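Side-chain contact in putative uncharacterized protein (Streptococcus suis, PDB 4XZ7), which probably acts as a transglutaminase and, as a homodimeric virulence factor, helps the bacterium resist phagocytosis: residues T297-Y302 with N360-A365. Sequence-based numbering, arbitrary orientation.
Sequences TARVYY and NYESWA
Arg299, on strand 294-302, and Glu362, on the short helix 359-365, face each other with CA atoms 8.7 Å apart, and the CB of each points toward the other's segment. These two residues make all the direct contact between the segments. Two kinks along the arginine chain turn its NH2 to the glutamate. Glu362 instead carries its carboxylate out straight, CD anti to CA (chi2 169°), and meets the arginine chain at about a right angle. The carboxylate sits at the guanidinium's edge rather than over its face, its plane turned 36° from it. NH2 of Arg299 forms the salt bridge with OE1 of Glu362 at 3.1 Å, but the hydrogen bond within it is bent (133°) and weak. A straighter approach to OE2 is longer, at 3.3 Å, and also weak, and the position of that oxygen is less certain. The strand lies between 282-288 and 305-309 in the mixed five-stranded sheet of the transglutaminase-like domain, in this N-terminal portion of a longer protein; only strands 354-357 and 340-343 pair in parallel, and the helix follows directly on 354-357. Both strands beside 294-302 add polar partners: Tyr283 OH bonds to Glu362 OE2, as far as that oxygen is placed, and Thr308 OG1 accepts from Arg299 NH1. Each charged group therefore has a second partner, which probably limits rotation of the guanidinium and carboxylate. Ile357 packs against both side chains, and on the same helix Tyr361 and Trp364 touch Leu137 and Asn133 of the second subunit.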
loop_
_atom_site.group_PDB
_atom_site.type_symbol
_atom_site.label_atom_id
_atom_site.label_comp_id
_atom_site.label_asym_id
_atom_site.label_seq_id
_atom_site.Cartn_x
_atom_site.Cartn_y
_atom_site.Cartn_z
ATOM N N THR B 297 -1.289 27.192 3.686
ATOM C CA THR B 297 -0.674 28.318 2.993
ATOM C C THR B 297 0.789 28.424 3.428
ATOM O O THR B 297 1.205 27.714 4.342
ATOM C CB THR B 297 -1.392 29.663 3.316
ATOM O OG1 THR B 297 -1.329 29.910 4.728
ATOM C CG2 THR B 297 -2.858 29.644 2.875
ATOM N N ALA B 298 1.565 29.309 2.802
ATOM C CA ALA B 298 2.890 29.605 3.340
ATOM C C ALA B 298 2.858 30.913 4.113
ATOM O O ALA B 298 2.058 31.800 3.819
ATOM C CB ALA B 298 3.930 29.683 2.249
ATOM N N ARG B 299 3.719 31.007 5.118
ATOM C CA ARG B 299 4.052 32.273 5.741
ATOM C C ARG B 299 5.434 32.630 5.265
ATOM O O ARG B 299 6.327 31.776 5.290
ATOM C CB ARG B 299 4.008 32.170 7.245
ATOM C CG ARG B 299 2.609 32.194 7.794
ATOM C CD ARG B 299 2.501 33.272 8.839
ATOM N NE ARG B 299 1.616 34.336 8.421
ATOM C CZ ARG B 299 1.544 35.526 8.998
ATOM N NH1 ARG B 299 0.691 36.410 8.522
ATOM N NH2 ARG B 299 2.319 35.834 10.035
ATOM N N VAL B 300 5.590 33.864 4.779
ATOM C CA VAL B 300 6.836 34.326 4.168
ATOM C C VAL B 300 7.218 35.677 4.736
ATOM O O VAL B 300 6.357 36.531 4.933
ATOM C CB VAL B 300 6.726 34.474 2.636
ATOM C CG1 VAL B 300 8.098 34.360 1.990
ATOM C CG2 VAL B 300 5.796 33.438 2.060
ATOM N N TYR B 301 8.501 35.886 4.982
ATOM C CA TYR B 301 8.944 37.173 5.500
ATOM C C TYR B 301 9.450 38.066 4.376
ATOM O O TYR B 301 10.381 37.709 3.672
ATOM C CB TYR B 301 10.041 36.986 6.552
ATOM C CG TYR B 301 10.481 38.281 7.202
ATOM C CD1 TYR B 301 9.733 38.854 8.224
ATOM C CD2 TYR B 301 11.636 38.927 6.796
ATOM C CE1 TYR B 301 10.125 40.042 8.827
ATOM C CE2 TYR B 301 12.042 40.127 7.396
ATOM C CZ TYR B 301 11.280 40.673 8.411
ATOM O OH TYR B 301 11.666 41.849 9.018
ATOM N N TYR B 302 8.830 39.223 4.206
ATOM C CA TYR B 302 9.379 40.226 3.297
ATOM C C TYR B 302 8.836 41.594 3.647
ATOM O O TYR B 302 7.786 41.716 4.304
ATOM C CB TYR B 302 9.086 39.882 1.829
ATOM C CG TYR B 302 7.615 39.723 1.471
ATOM C CD1 TYR B 302 7.007 38.464 1.471
ATOM C CD2 TYR B 302 6.844 40.825 1.115
ATOM C CE1 TYR B 302 5.663 38.318 1.140
ATOM C CE2 TYR B 302 5.504 40.688 0.777
ATOM C CZ TYR B 302 4.919 39.434 0.795
ATOM O OH TYR B 302 3.588 39.306 0.461
ATOM N N ASN B 360 6.683 32.918 17.732
ATOM C CA ASN B 360 8.018 32.738 18.284
ATOM C C ASN B 360 8.937 32.235 17.188
ATOM O O ASN B 360 10.049 32.742 16.999
ATOM C CB ASN B 360 7.992 31.766 19.466
ATOM C CG ASN B 360 7.044 32.213 20.561
ATOM O OD1 ASN B 360 7.027 33.385 20.943
ATOM N ND2 ASN B 360 6.233 31.285 21.059
ATOM N N TYR B 361 8.450 31.244 16.448
ATOM C CA TYR B 361 9.210 30.724 15.330
ATOM C C TYR B 361 9.466 31.817 14.290
ATOM O O TYR B 361 10.542 31.887 13.702
ATOM C CB TYR B 361 8.503 29.544 14.657
ATOM C CG TYR B 361 9.269 29.144 13.426
ATOM C CD1 TYR B 361 10.414 28.360 13.518
ATOM C CD2 TYR B 361 8.897 29.617 12.176
ATOM C CE1 TYR B 361 11.147 28.032 12.382
ATOM C CE2 TYR B 361 9.621 29.303 11.055
ATOM C CZ TYR B 361 10.732 28.512 11.162
ATOM O OH TYR B 361 11.415 28.220 10.020
ATOM N N GLU B 362 8.460 32.641 14.032
ATOM C CA GLU B 362 8.614 33.687 13.035
ATOM C C GLU B 362 9.693 34.673 13.482
ATOM O O GLU B 362 10.612 34.981 12.712
ATOM C CB GLU B 362 7.271 34.380 12.778
ATOM C CG GLU B 362 6.424 33.628 11.743
ATOM C CD GLU B 362 4.976 34.115 11.636
ATOM O OE1 GLU B 362 4.676 35.294 11.957
ATOM O OE2 GLU B 362 4.130 33.301 11.218
ATOM N N SER B 363 9.620 35.116 14.737
ATOM C CA SER B 363 10.623 36.041 15.281
ATOM C C SER B 363 12.007 35.427 15.192
ATOM O O SER B 363 12.973 36.106 14.873
ATOM C CB SER B 363 10.303 36.422 16.728
ATOM O OG SER B 363 9.123 37.203 16.779
ATOM N N TRP B 364 12.075 34.124 15.438
ATOM C CA TRP B 364 13.320 33.375 15.354
ATOM C C TRP B 364 13.828 33.229 13.919
ATOM O O TRP B 364 15.002 33.470 13.637
ATOM C CB TRP B 364 13.125 31.993 15.982
ATOM C CG TRP B 364 14.334 31.135 15.926
ATOM C CD1 TRP B 364 15.387 31.149 16.797
ATOM C CD2 TRP B 364 14.629 30.130 14.951
ATOM N NE1 TRP B 364 16.314 30.207 16.427
ATOM C CE2 TRP B 364 15.877 29.568 15.297
ATOM C CE3 TRP B 364 13.949 29.633 13.828
ATOM C CZ2 TRP B 364 16.472 28.547 14.553
ATOM C CZ3 TRP B 364 14.543 28.624 13.088
ATOM C CH2 TRP B 364 15.796 28.092 13.458
ATOM N N ALA B 365 12.934 32.829 13.017
ATOM C CA ALA B 365 13.312 32.507 11.643
ATOM C C ALA B 365 13.797 33.736 10.879
ATOM O O ALA B 365 14.791 33.677 10.160
ATOM C CB ALA B 365 12.136 31.852 10.910
#